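Local coordinates for protein cellulase (Bacillus sp. BG-CS10, PDB 5E09) that probably hydrolyses internal beta-1,4-glucosidic bonds of cellulose, as a salt-loving family 5 endoglucanase that also carries a family 46 carbohydrate-binding module, at residues Leu108-Met113 against Pro150-Asp155; Ser340-Ser345 against His364-Glu369; His349-Glu354 against Gln430-Pro435; Asp360-Leu365 against Ala389-Thr394; Ala463-Gly468 against Asn503-Asp508. All blocks are in the same frame, centred on the assembly; numbering follows the deposited sequence.

Contact 1 (Leu108-Met113 against Pro150-Asp155); sequences LWIYNM and PRFTRD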
# COMPACT_ATOMS: atom_id res chain seq x y z
N LEU A 108 12.55 16.98 -4.85
CA LEU A 108 12.89 17.72 -6.07
C LEU A 108 13.72 19.00 -5.86
O LEU A 108 14.66 19.28 -6.60
CB LEU A 108 11.62 18.04 -6.86
CG LEU A 108 10.78 16.85 -7.32
CD1 LEU A 108 9.51 17.32 -8.02
CD2 LEU A 108 11.59 15.94 -8.23
N TRP A 109 13.25 19.83 -4.91
CA TRP A 109 13.90 21.11 -4.57
C TRP A 109 13.78 21.67 -3.12
O TRP A 109 14.32 22.74 -2.83
CB TRP A 109 13.47 22.20 -5.57
CG TRP A 109 12.00 22.46 -5.57
CD1 TRP A 109 11.06 21.84 -6.34
CD2 TRP A 109 11.29 23.41 -4.76
NE1 TRP A 109 9.81 22.34 -6.06
CE2 TRP A 109 9.93 23.31 -5.10
CE3 TRP A 109 11.68 24.33 -3.79
CZ2 TRP A 109 8.95 24.09 -4.49
CZ3 TRP A 109 10.71 25.11 -3.19
CH2 TRP A 109 9.36 24.99 -3.54
N ILE A 110 13.09 20.96 -2.23
CA ILE A 110 12.93 21.37 -0.83
C ILE A 110 14.06 20.74 -0.03
O ILE A 110 14.62 21.33 0.90
CB ILE A 110 11.58 20.91 -0.26
CG1 ILE A 110 10.42 21.46 -1.10
CG2 ILE A 110 11.44 21.34 1.19
CD1 ILE A 110 9.05 21.05 -0.60
N TYR A 111 14.39 19.52 -0.44
CA TYR A 111 15.44 18.66 0.09
C TYR A 111 16.79 19.36 0.30
O TYR A 111 17.59 18.96 1.15
CB TYR A 111 15.59 17.48 -0.88
CG TYR A 111 16.71 16.50 -0.65
CD1 TYR A 111 16.53 15.39 0.17
CD2 TYR A 111 17.91 16.63 -1.33
CE1 TYR A 111 17.55 14.47 0.36
CE2 TYR A 111 18.94 15.71 -1.15
CZ TYR A 111 18.74 14.63 -0.31
OH TYR A 111 19.75 13.72 -0.12
N ASN A 112 17.03 20.42 -0.46
CA ASN A 112 18.33 21.06 -0.55
C ASN A 112 18.47 22.33 0.27
O ASN A 112 19.11 23.29 -0.16
CB ASN A 112 18.64 21.38 -2.01
CG ASN A 112 19.53 20.36 -2.66
OD1 ASN A 112 20.74 20.54 -2.74
ND2 ASN A 112 18.93 19.26 -3.11
N MSE A 113 17.88 22.35 1.46
CA MSE A 113 17.77 23.59 2.20
C MSE A 113 19.06 23.99 2.90
O MSE A 113 19.38 25.18 2.98
CB MSE A 113 16.65 23.48 3.21
CG MSE A 113 15.92 24.77 3.38
SE MSE A 113 14.41 24.50 4.50
CE MSE A 113 13.71 26.31 4.45
N PRO A 150 8.79 15.08 4.17
CA PRO A 150 9.97 15.95 4.20
C PRO A 150 11.26 15.17 4.46
O PRO A 150 11.33 14.39 5.41
CB PRO A 150 9.68 16.91 5.36
CG PRO A 150 8.22 16.80 5.61
CD PRO A 150 7.85 15.40 5.26
N ARG A 151 12.26 15.38 3.62
CA ARG A 151 13.57 14.77 3.80
C ARG A 151 14.62 15.80 3.39
O ARG A 151 14.34 16.67 2.57
CB ARG A 151 13.69 13.48 2.98
CG ARG A 151 14.82 12.55 3.39
CD ARG A 151 14.95 11.39 2.41
NE ARG A 151 13.78 11.28 1.55
CZ ARG A 151 13.82 11.38 0.22
NH1 ARG A 151 14.98 11.57 -0.40
NH2 ARG A 151 12.70 11.28 -0.47
N PHE A 152 15.81 15.73 3.96
CA PHE A 152 16.84 16.70 3.61
C PHE A 152 18.18 16.04 3.37
O PHE A 152 18.37 14.88 3.74
CB PHE A 152 16.97 17.77 4.70
CG PHE A 152 15.68 18.48 4.98
CD1 PHE A 152 15.29 19.56 4.21
CD2 PHE A 152 14.84 18.05 6.00
CE1 PHE A 152 14.10 20.21 4.45
CE2 PHE A 152 13.65 18.70 6.25
CZ PHE A 152 13.28 19.78 5.48
N THR A 153 19.08 16.79 2.74
CA THR A 153 20.38 16.29 2.32
C THR A 153 21.13 15.63 3.46
O THR A 153 21.33 16.22 4.52
CB THR A 153 21.27 17.41 1.74
OG1 THR A 153 20.50 18.22 0.85
CG2 THR A 153 22.45 16.80 0.99
N ARG A 154 21.55 14.40 3.20
CA ARG A 154 22.18 13.56 4.21
C ARG A 154 23.69 13.78 4.29
O ARG A 154 24.37 13.84 3.26
CB ARG A 154 21.84 12.11 3.89
CG ARG A 154 22.91 11.07 4.10
CD ARG A 154 22.34 9.75 3.60
NE ARG A 154 23.20 8.59 3.85
CZ ARG A 154 22.74 7.35 3.90
NH1 ARG A 154 21.44 7.12 3.73
NH2 ARG A 154 23.56 6.33 4.13
N ASP A 155 24.19 13.94 5.51
CA ASP A 155 25.63 14.06 5.77
C ASP A 155 26.05 12.97 6.75
O ASP A 155 26.88 12.13 6.44
CB ASP A 155 25.99 15.44 6.34
CG ASP A 155 25.52 16.58 5.47
OD1 ASP A 155 25.26 16.35 4.26
OD2 ASP A 155 25.40 17.72 5.98
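Tyr111 and Phe152-Thr153 join helix 105-110 and the residues just after it to the loop between strand 142-145 and helix 161-181 in the family 5 (beta/alpha)8 barrel. Two hydrogen bonds converge on one acceptor, Tyr111 O, from Thr153 N (3.1 Å) and from Thr153 OG1 (3.0 Å); the hydroxyl comes from above the carbonyl plane. Weaker CA-H...O contacts flank them, Tyr111 CA reaching Arg151 O at 3.4 Å. The tyrosine ring is carried against the other backbone because CG stands anti to N (chi1 174°), and one face lies over the peptide between Phe152 and Thr153, with Thr153 N 3.6 Å above the ring plane. Replacing Tyr111 by an alanine would probably uncover this peptide and leave a gap beside Arg151. Among apolar groups, Phe152 packs on Leu170 and edge-to-face on Phe166 of helix 161-181. Selenomethionine Met113 makes an oblique Met-aromatic contact, its SE 5.4 Å from the centroid of the Phe152 ring.

Contact 2 (Ser340-Ser345 against His364-Glu369); sequences SATAES and HLHGNE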
# COMPACT_ATOMS: atom_id res chain seq x y z
N SER A 340 -13.67 -8.40 10.15
CA SER A 340 -14.09 -9.53 9.33
C SER A 340 -13.36 -10.78 9.78
O SER A 340 -12.20 -10.72 10.20
CB SER A 340 -13.82 -9.29 7.85
OG SER A 340 -14.60 -8.22 7.35
N ALA A 341 -14.03 -11.92 9.69
CA ALA A 341 -13.36 -13.19 9.92
C ALA A 341 -12.42 -13.45 8.75
O ALA A 341 -12.66 -13.02 7.62
CB ALA A 341 -14.36 -14.32 10.07
N THR A 342 -11.32 -14.14 9.04
CA THR A 342 -10.39 -14.54 8.00
C THR A 342 -10.10 -16.01 8.20
O THR A 342 -10.74 -16.67 9.02
CB THR A 342 -9.09 -13.70 8.03
OG1 THR A 342 -8.41 -13.91 9.27
CG2 THR A 342 -9.40 -12.21 7.89
N ALA A 343 -9.14 -16.54 7.45
CA ALA A 343 -8.67 -17.91 7.65
C ALA A 343 -7.17 -17.97 7.43
O ALA A 343 -6.57 -17.01 6.93
CB ALA A 343 -9.40 -18.86 6.72
N GLU A 344 -6.55 -19.09 7.79
CA GLU A 344 -5.10 -19.25 7.67
C GLU A 344 -4.62 -19.10 6.23
O GLU A 344 -3.45 -18.83 5.98
CB GLU A 344 -4.67 -20.61 8.23
CG GLU A 344 -5.32 -21.79 7.52
CD GLU A 344 -4.91 -23.13 8.11
OE1 GLU A 344 -3.87 -23.18 8.79
OE2 GLU A 344 -5.64 -24.12 7.89
N SER A 345 -5.54 -19.27 5.29
CA SER A 345 -5.24 -19.19 3.87
C SER A 345 -6.52 -18.94 3.09
O SER A 345 -7.61 -19.29 3.55
CB SER A 345 -4.55 -20.47 3.40
OG SER A 345 -4.55 -20.56 1.98
N HIS A 364 -10.12 -17.65 11.42
CA HIS A 364 -9.88 -16.63 12.43
C HIS A 364 -11.14 -15.79 12.52
O HIS A 364 -11.32 -14.87 11.73
CB HIS A 364 -8.68 -15.73 12.08
CG HIS A 364 -7.44 -16.48 11.72
ND1 HIS A 364 -6.93 -17.50 12.49
CD2 HIS A 364 -6.59 -16.34 10.68
CE1 HIS A 364 -5.84 -17.97 11.93
NE2 HIS A 364 -5.60 -17.28 10.83
N LEU A 365 -12.00 -16.12 13.47
CA LEU A 365 -13.35 -15.56 13.50
C LEU A 365 -13.36 -14.08 13.87
O LEU A 365 -14.26 -13.34 13.45
CB LEU A 365 -14.22 -16.36 14.46
CG LEU A 365 -14.52 -17.78 13.97
CD1 LEU A 365 -15.29 -18.56 15.02
CD2 LEU A 365 -15.29 -17.75 12.65
N HIS A 366 -12.37 -13.65 14.65
CA HIS A 366 -12.27 -12.25 15.09
C HIS A 366 -13.57 -11.75 15.72
O HIS A 366 -14.00 -10.63 15.44
CB HIS A 366 -11.87 -11.35 13.91
CG HIS A 366 -10.52 -11.65 13.33
ND1 HIS A 366 -10.23 -11.49 11.99
CD2 HIS A 366 -9.38 -12.08 13.92
CE1 HIS A 366 -8.97 -11.83 11.78
NE2 HIS A 366 -8.43 -12.19 12.93
N GLY A 367 -14.19 -12.58 16.54
CA GLY A 367 -15.41 -12.20 17.23
C GLY A 367 -16.68 -12.39 16.42
O GLY A 367 -17.78 -12.12 16.91
N ASN A 368 -16.54 -12.86 15.19
CA ASN A 368 -17.70 -13.13 14.34
C ASN A 368 -18.10 -14.59 14.41
O ASN A 368 -17.45 -15.39 15.08
CB ASN A 368 -17.42 -12.74 12.89
CG ASN A 368 -17.22 -11.25 12.72
OD1 ASN A 368 -17.86 -10.45 13.42
ND2 ASN A 368 -16.34 -10.86 11.80
N GLU A 369 -19.17 -14.94 13.71
CA GLU A 369 -19.67 -16.31 13.66
C GLU A 369 -19.92 -16.74 12.22
O GLU A 369 -20.46 -15.97 11.43
CB GLU A 369 -20.96 -16.44 14.48
CG GLU A 369 -20.86 -15.97 15.93
CD GLU A 369 -20.06 -16.92 16.81
OE1 GLU A 369 -19.68 -18.01 16.34
OE2 GLU A 369 -19.79 -16.55 17.97
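His366 and Thr342 meet where edge strand 342-343 pairs with the end of strand 359-364 in the X2 module. The tight part is the antiparallel hydrogen-bonded pair Thr342-His364: Thr342 N gives to His364 O at 2.8 Å and His364 N to Thr342 O at 2.7 Å. Beside it, in the type I' turn Leu365-Asn368, His366 CG stands anti to the carbonyl carbon (chi1 -63°), which sets ND1 to donate to Ser340 O at 2.8 Å, almost straight (172°) and in the ring plane. Thr342 OG1 sits between the imidazoles, 3.3 Å from both His366 CE1 and His364 CD2, at the edge of the His364 ring. An alanine in place of His366 would probably leave Ser340 O without this donor and the turn less firmly tied. Asn368 ND2 instead grips Arg339 O. Near the exposed Glu344 the contact thins: His364 NE2 stays 3.7 Å from Glu344 N, and the carboxylate bonds Gln362 N. The straight bond implies that ND1 carries a proton, and it probably limits rotation of the ring.

Contact 3 (His349-Glu354 against Gln430-Pro435); sequences HVRDGE and QNVDEP
Val350 and Val432 lie on adjacent parallel strands, 349-351 and 430-432, whose axes approach to 4.8 Å with 32° between their directions. Three backbone hydrogen bonds zip them together: Val350 N to Gln430 O, Val432 N to Val350 O, and Asp352 N to Val432 O, the last 2.8 Å long and nearly straight at 176°. Among the polar side chains, Asn431 reaches across to Asp352, CG anti to its own N (chi1 -161°), and its ND2 donates to Asp352 OD1 at 3.1 Å from above the carboxylate plane. Both ends are held a second time, Asp352 OD1 by Gly407 N and Asn431 ND2 by Glu408 O, so amide and carboxylate are fixed to the 407-408 loop. Apolar contacts occupy the sheet face bearing His349, Arg351 and Val432: the CG1 methyl of Val432 meets the edge of the His349 ring at CD2 (3.8 Å), while CG2 touches Arg351 CD at 3.9 Å, the two side chains crossing at about a right angle. Arg351, bent at chi2 and chi3, has Glu434 N 4.0 Å above its guanidinium plane, while NH1 forms a salt bridge with Glu520 in the following module. Parallel pairing of an early strand, here 347-351, with the last one, 425-432, is found in immunoglobulin-like sandwiches, the E-set fold to which the X2 module belongs.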
# COMPACT_ATOMS: atom_id res chain seq x y z
N HIS A 349 -5.91 -26.52 -1.27
CA HIS A 349 -5.21 -27.36 -2.24
C HIS A 349 -5.64 -28.81 -2.19
O HIS A 349 -5.71 -29.42 -1.12
CB HIS A 349 -3.70 -27.27 -2.04
CG HIS A 349 -3.16 -25.88 -2.18
ND1 HIS A 349 -3.03 -25.02 -1.11
CD2 HIS A 349 -2.72 -25.20 -3.27
CE1 HIS A 349 -2.53 -23.87 -1.53
NE2 HIS A 349 -2.34 -23.95 -2.83
N VAL A 350 -5.92 -29.37 -3.36
CA VAL A 350 -6.19 -30.78 -3.50
C VAL A 350 -5.27 -31.36 -4.58
O VAL A 350 -5.25 -30.87 -5.71
CB VAL A 350 -7.66 -31.04 -3.86
CG1 VAL A 350 -7.88 -32.48 -4.27
CG2 VAL A 350 -8.57 -30.66 -2.69
N ARG A 351 -4.50 -32.37 -4.22
CA ARG A 351 -3.60 -33.00 -5.17
C ARG A 351 -4.37 -33.83 -6.19
O ARG A 351 -5.12 -34.72 -5.83
CB ARG A 351 -2.58 -33.88 -4.44
CG ARG A 351 -1.41 -33.10 -3.88
CD ARG A 351 -0.50 -32.63 -5.00
NE ARG A 351 0.32 -33.72 -5.52
CZ ARG A 351 1.64 -33.78 -5.40
NH1 ARG A 351 2.30 -32.80 -4.80
NH2 ARG A 351 2.30 -34.82 -5.90
N ASP A 352 -4.19 -33.51 -7.47
CA ASP A 352 -4.86 -34.25 -8.53
C ASP A 352 -4.27 -35.65 -8.61
O ASP A 352 -3.05 -35.82 -8.54
CB ASP A 352 -4.72 -33.52 -9.87
CG ASP A 352 -5.50 -34.19 -10.99
OD1 ASP A 352 -6.75 -34.19 -10.94
OD2 ASP A 352 -4.86 -34.70 -11.94
N GLY A 353 -5.12 -36.66 -8.74
CA GLY A 353 -4.65 -38.03 -8.77
C GLY A 353 -4.18 -38.49 -7.41
O GLY A 353 -3.22 -39.25 -7.27
N GLU A 354 -4.86 -37.99 -6.38
CA GLU A 354 -4.64 -38.42 -5.01
C GLU A 354 -6.02 -38.47 -4.38
O GLU A 354 -6.77 -37.50 -4.48
CB GLU A 354 -3.70 -37.47 -4.27
CG GLU A 354 -3.52 -37.76 -2.79
CD GLU A 354 -2.45 -36.89 -2.14
OE1 GLU A 354 -1.29 -36.92 -2.61
OE2 GLU A 354 -2.76 -36.18 -1.16
N GLN A 430 -8.05 -25.05 -5.26
CA GLN A 430 -7.00 -25.30 -6.24
C GLN A 430 -6.73 -26.79 -6.45
O GLN A 430 -6.31 -27.48 -5.52
CB GLN A 430 -5.69 -24.61 -5.82
CG GLN A 430 -5.78 -23.11 -5.61
CD GLN A 430 -6.16 -22.36 -6.88
OE1 GLN A 430 -7.23 -21.75 -6.95
NE2 GLN A 430 -5.29 -22.40 -7.88
N ASN A 431 -6.96 -27.29 -7.66
CA ASN A 431 -6.49 -28.62 -8.05
C ASN A 431 -5.05 -28.52 -8.51
O ASN A 431 -4.77 -27.94 -9.55
CB ASN A 431 -7.37 -29.21 -9.16
CG ASN A 431 -7.23 -30.73 -9.28
OD1 ASN A 431 -6.70 -31.39 -8.38
ND2 ASN A 431 -7.71 -31.29 -10.39
N VAL A 432 -4.12 -29.05 -7.73
CA VAL A 432 -2.72 -28.91 -8.09
C VAL A 432 -2.04 -30.23 -8.40
O VAL A 432 -2.49 -31.31 -8.01
CB VAL A 432 -1.91 -28.21 -6.98
CG1 VAL A 432 -2.48 -26.83 -6.70
CG2 VAL A 432 -1.90 -29.06 -5.72
N ASP A 433 -0.95 -30.12 -9.15
CA ASP A 433 0.03 -31.17 -9.26
C ASP A 433 1.37 -30.58 -8.83
O ASP A 433 1.49 -29.35 -8.69
CB ASP A 433 0.10 -31.71 -10.68
CG ASP A 433 0.21 -33.22 -10.73
OD1 ASP A 433 1.03 -33.78 -9.96
OD2 ASP A 433 -0.54 -33.84 -11.52
N GLU A 434 2.37 -31.42 -8.63
CA GLU A 434 3.69 -30.93 -8.29
C GLU A 434 4.26 -30.10 -9.44
O GLU A 434 4.40 -30.61 -10.56
CB GLU A 434 4.62 -32.09 -7.97
CG GLU A 434 6.05 -31.68 -7.71
CD GLU A 434 7.03 -32.84 -7.90
OE1 GLU A 434 6.99 -33.48 -8.98
OE2 GLU A 434 7.82 -33.11 -6.97
N PRO A 435 4.60 -28.83 -9.16
CA PRO A 435 5.13 -27.93 -10.20
C PRO A 435 6.47 -28.43 -10.77
O PRO A 435 7.25 -29.07 -10.06
CB PRO A 435 5.29 -26.59 -9.47
CG PRO A 435 5.36 -26.92 -8.03
CD PRO A 435 4.52 -28.17 -7.85

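Contact 4 (Asp360-Leu365 against Ala389-Thr394); sequences DIQLHL and AGDVLT
This is antiparallel strand pairing inside the immunoglobulin-like X2 module, between 360-364 and 392-394 in the middle of its four-stranded sheet, one face bearing polar groups, the other apolar. In the hydrogen-bonded pair Ile361-Leu393, Leu393 N gives a sound bond to Ile361 O at 2.9 Å, whereas the return bond from Ile361 N to Leu393 O is weak, bent to 122°. Leu363 N extends the pairing to Asp391 O at 3.0 Å, just where the chain turns at Gly390. On the face with Gln362 and Val392, Asp360 CG stands anti to the carbonyl carbon (chi1 -78°), which brings OD1 to Thr394 OG1; the hydroxyl donates at 2.8 Å, arriving 55° out of the carboxylate plane. Asp360 OD2 rests 3.8 Å from the CG1 methyl of Val392. The other face is apolar: Ile361 and Leu393 lie side by side, Ile361 CD1 and Leu393 CD2 4.2 Å apart, and Leu363 CD1 approaches Leu393 CB at 4.0 Å. Leu365 CD1 covers Asp391 CB. Ile361, Leu363 and Leu393 pack on Phe427 of strand 425-432 in the opposing sheet, while strands 342-343 and 386-389 flank the pair within its own.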
# COMPACT_ATOMS: atom_id res chain seq x y z
N ASP A 360 -9.32 -29.96 6.66
CA ASP A 360 -9.53 -28.98 7.73
C ASP A 360 -8.93 -27.62 7.35
O ASP A 360 -7.96 -27.54 6.60
CB ASP A 360 -8.92 -29.47 9.04
CG ASP A 360 -9.79 -30.51 9.73
OD1 ASP A 360 -10.71 -31.04 9.09
OD2 ASP A 360 -9.54 -30.79 10.92
N ILE A 361 -9.53 -26.56 7.90
CA ILE A 361 -9.17 -25.18 7.59
C ILE A 361 -9.34 -24.31 8.82
O ILE A 361 -10.44 -24.22 9.37
CB ILE A 361 -10.04 -24.58 6.46
CG1 ILE A 361 -9.96 -25.42 5.18
CG2 ILE A 361 -9.63 -23.14 6.18
CD1 ILE A 361 -11.16 -25.25 4.29
N GLN A 362 -8.27 -23.67 9.26
CA GLN A 362 -8.32 -22.85 10.46
C GLN A 362 -8.91 -21.48 10.14
O GLN A 362 -8.37 -20.72 9.34
CB GLN A 362 -6.92 -22.72 11.07
CG GLN A 362 -6.86 -21.85 12.32
CD GLN A 362 -7.59 -22.47 13.50
OE1 GLN A 362 -8.46 -21.83 14.10
NE2 GLN A 362 -7.25 -23.71 13.84
N LEU A 363 -10.05 -21.19 10.77
CA LEU A 363 -10.69 -19.89 10.65
C LEU A 363 -10.17 -18.95 11.73
O LEU A 363 -9.80 -19.39 12.82
CB LEU A 363 -12.21 -20.03 10.75
CG LEU A 363 -13.06 -20.04 9.49
CD1 LEU A 363 -12.40 -20.81 8.35
CD2 LEU A 363 -14.44 -20.61 9.81
N HIS A 364 -10.12 -17.65 11.42
CA HIS A 364 -9.88 -16.63 12.43
C HIS A 364 -11.14 -15.79 12.52
O HIS A 364 -11.32 -14.87 11.73
CB HIS A 364 -8.68 -15.73 12.08
CG HIS A 364 -7.44 -16.48 11.72
ND1 HIS A 364 -6.93 -17.50 12.49
CD2 HIS A 364 -6.59 -16.34 10.68
CE1 HIS A 364 -5.84 -17.97 11.93
NE2 HIS A 364 -5.60 -17.28 10.83
N LEU A 365 -12.00 -16.12 13.47
CA LEU A 365 -13.35 -15.56 13.50
C LEU A 365 -13.36 -14.08 13.87
O LEU A 365 -14.26 -13.34 13.45
CB LEU A 365 -14.22 -16.36 14.46
CG LEU A 365 -14.52 -17.78 13.97
CD1 LEU A 365 -15.29 -18.56 15.02
CD2 LEU A 365 -15.29 -17.75 12.65
N ALA A 389 -16.13 -27.39 13.67
CA ALA A 389 -15.81 -27.66 15.08
C ALA A 389 -15.09 -26.46 15.68
O ALA A 389 -13.90 -26.25 15.42
CB ALA A 389 -14.97 -28.93 15.21
N GLY A 390 -15.81 -25.67 16.46
CA GLY A 390 -15.21 -24.50 17.05
C GLY A 390 -14.99 -23.43 16.00
O GLY A 390 -15.91 -22.68 15.66
N ASP A 391 -13.77 -23.36 15.49
CA ASP A 391 -13.38 -22.36 14.53
C ASP A 391 -12.68 -23.09 13.40
O ASP A 391 -12.11 -22.48 12.50
CB ASP A 391 -12.43 -21.34 15.16
CG ASP A 391 -11.16 -21.97 15.68
OD1 ASP A 391 -11.01 -23.20 15.55
OD2 ASP A 391 -10.30 -21.23 16.22
N VAL A 392 -12.74 -24.41 13.46
CA VAL A 392 -12.07 -25.24 12.48
C VAL A 392 -13.14 -25.70 11.49
O VAL A 392 -14.08 -26.40 11.86
CB VAL A 392 -11.40 -26.46 13.12
CG1 VAL A 392 -10.77 -27.34 12.05
CG2 VAL A 392 -10.36 -26.03 14.14
N LEU A 393 -12.98 -25.31 10.23
CA LEU A 393 -13.90 -25.67 9.16
C LEU A 393 -13.45 -26.92 8.42
O LEU A 393 -12.33 -27.00 7.95
CB LEU A 393 -14.02 -24.51 8.18
CG LEU A 393 -14.83 -24.76 6.91
CD1 LEU A 393 -16.31 -24.96 7.25
CD2 LEU A 393 -14.66 -23.61 5.92
N THR A 394 -14.32 -27.91 8.30
CA THR A 394 -13.99 -29.08 7.50
C THR A 394 -14.81 -29.14 6.21
O THR A 394 -16.04 -29.11 6.24
CB THR A 394 -14.22 -30.38 8.29
OG1 THR A 394 -13.44 -30.36 9.49
CG2 THR A 394 -13.83 -31.59 7.45

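Contact 5 (Ala463-Gly468 against Asn503-Asp508); sequences AVYANG and NEVRDD
Arg506 starts with CG wedged between its backbone N and carbonyl carbon (chi1 86°) and bends again at chi3, which folds the chain over Tyr465; the tyrosine's own chi1 of -70° sets its ring against the Arg506 guanidinium. The result is a flat stack: guanidinium and ring planes differ by only 8°, and Arg506 CZ lies 3.7 Å from the Tyr465 ring centroid, a cation-pi contact over the face. Arg506 CD adds a CH-pi contact on the same ring. At the phenol end, Tyr465 OH accepts from Arg506 N at 2.9 Å, so one residue grips the tyrosine by both backbone and side chain. A water also bonds Tyr465 OH at 2.9 Å and donates to Glu504 O. Val505 CB closes in on that hydroxyl at 3.4 Å. At the guanidinium edge, Arg506 NH1 reaches Asp508 OD2 at 3.4 Å in a weak salt bridge; NH2 forms another with Glu469. These charges probably help keep the group flat against the ring. The stack ties the type I turn Tyr465-Gly468, at the end of strand 458-465, to the loop entering strand 509-516, its neighbour in the antiparallel beta-sheet of the C-terminal carbohydrate-binding domain.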
# COMPACT_ATOMS: atom_id res chain seq x y z
N ALA A 463 18.06 -18.17 -3.02
CA ALA A 463 19.23 -18.25 -3.88
C ALA A 463 20.49 -18.37 -3.03
O ALA A 463 20.82 -17.45 -2.29
CB ALA A 463 19.31 -17.04 -4.78
N VAL A 464 21.19 -19.50 -3.13
CA VAL A 464 22.46 -19.64 -2.42
C VAL A 464 23.52 -20.15 -3.37
O VAL A 464 23.21 -20.83 -4.33
CB VAL A 464 22.37 -20.61 -1.22
CG1 VAL A 464 21.42 -20.06 -0.16
CG2 VAL A 464 21.94 -21.99 -1.68
N TYR A 465 24.78 -19.82 -3.13
CA TYR A 465 25.84 -20.36 -3.96
C TYR A 465 26.06 -21.82 -3.62
O TYR A 465 25.57 -22.31 -2.60
CB TYR A 465 27.14 -19.57 -3.79
CG TYR A 465 27.07 -18.19 -4.38
CD1 TYR A 465 26.96 -18.01 -5.75
CD2 TYR A 465 27.10 -17.07 -3.57
CE1 TYR A 465 26.89 -16.74 -6.30
CE2 TYR A 465 27.04 -15.81 -4.10
CZ TYR A 465 26.93 -15.64 -5.46
OH TYR A 465 26.87 -14.37 -5.98
N ALA A 466 26.79 -22.52 -4.49
CA ALA A 466 27.04 -23.95 -4.31
C ALA A 466 27.71 -24.24 -2.96
O ALA A 466 27.57 -25.34 -2.43
CB ALA A 466 27.90 -24.48 -5.45
N ASN A 467 28.41 -23.25 -2.41
CA ASN A 467 29.05 -23.41 -1.12
C ASN A 467 28.12 -23.11 0.06
O ASN A 467 28.51 -23.28 1.22
CB ASN A 467 30.30 -22.52 -1.03
CG ASN A 467 29.99 -21.04 -1.09
OD1 ASN A 467 28.83 -20.63 -1.18
ND2 ASN A 467 31.03 -20.22 -1.01
N GLY A 468 26.90 -22.67 -0.23
CA GLY A 468 25.91 -22.41 0.81
C GLY A 468 25.76 -20.94 1.20
O GLY A 468 24.92 -20.58 2.01
N ASN A 503 23.16 -9.09 -11.98
CA ASN A 503 24.17 -8.05 -11.78
C ASN A 503 24.85 -8.14 -10.42
O ASN A 503 25.87 -7.49 -10.19
CB ASN A 503 23.56 -6.65 -11.94
CG ASN A 503 23.16 -6.34 -13.37
OD1 ASN A 503 23.65 -6.94 -14.32
ND2 ASN A 503 22.25 -5.38 -13.52
N GLU A 504 24.29 -8.93 -9.50
CA GLU A 504 24.85 -9.01 -8.16
C GLU A 504 25.16 -10.44 -7.75
O GLU A 504 25.10 -10.79 -6.57
CB GLU A 504 23.90 -8.35 -7.14
CG GLU A 504 23.68 -6.86 -7.42
CD GLU A 504 22.84 -6.16 -6.37
OE1 GLU A 504 23.09 -6.37 -5.16
OE2 GLU A 504 21.93 -5.39 -6.75
N VAL A 505 25.50 -11.28 -8.72
CA VAL A 505 25.99 -12.62 -8.41
C VAL A 505 27.31 -12.90 -9.12
O VAL A 505 27.51 -12.52 -10.28
CB VAL A 505 24.96 -13.72 -8.77
CG1 VAL A 505 23.69 -13.57 -7.94
CG2 VAL A 505 24.62 -13.69 -10.24
N ARG A 506 28.22 -13.56 -8.41
CA ARG A 506 29.50 -13.97 -8.95
C ARG A 506 29.29 -15.03 -10.04
O ARG A 506 28.19 -15.57 -10.18
CB ARG A 506 30.38 -14.55 -7.84
CG ARG A 506 30.09 -16.02 -7.65
CD ARG A 506 30.67 -16.70 -6.41
NE ARG A 506 30.53 -15.95 -5.17
CZ ARG A 506 30.53 -16.52 -3.97
NH1 ARG A 506 30.60 -17.84 -3.87
NH2 ARG A 506 30.41 -15.78 -2.88
N ASP A 507 30.34 -15.32 -10.80
CA ASP A 507 30.33 -16.45 -11.73
C ASP A 507 30.47 -17.75 -10.96
O ASP A 507 31.55 -18.06 -10.44
CB ASP A 507 31.45 -16.33 -12.76
CG ASP A 507 31.36 -15.06 -13.58
OD1 ASP A 507 30.27 -14.78 -14.13
OD2 ASP A 507 32.38 -14.35 -13.69
N ASP A 508 29.39 -18.52 -10.88
CA ASP A 508 29.34 -19.68 -10.01
C ASP A 508 28.08 -20.49 -10.27
O ASP A 508 27.25 -20.11 -11.10
CB ASP A 508 29.38 -19.24 -8.54
CG ASP A 508 29.90 -20.32 -7.61
OD1 ASP A 508 29.98 -21.49 -8.03
OD2 ASP A 508 30.22 -19.98 -6.45
O HOH W 1 25.88 -12.34 -4.24

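From the N terminus, contact 1 comes first, closing a loop that holds helix 117-134 and strand 142-145 and joining helix 105-110 to the loop before helix 161-181 of the catalytic barrel, its centre about 45 Å from that of contact 2. In the X2 module, contact 2 closes a short loop and hands His364 and Leu365 on to contact 4, which closes the next, so that strands 342-343, 359-364 and 392-395 form one sheet. Contact 3 spans the module from 349-354 to 430-435; its long loop encloses contact 4 and crosses contact 2. Contact 5 follows in series, closing a loop within the last domain, about 32 Å from contact 3 between centres.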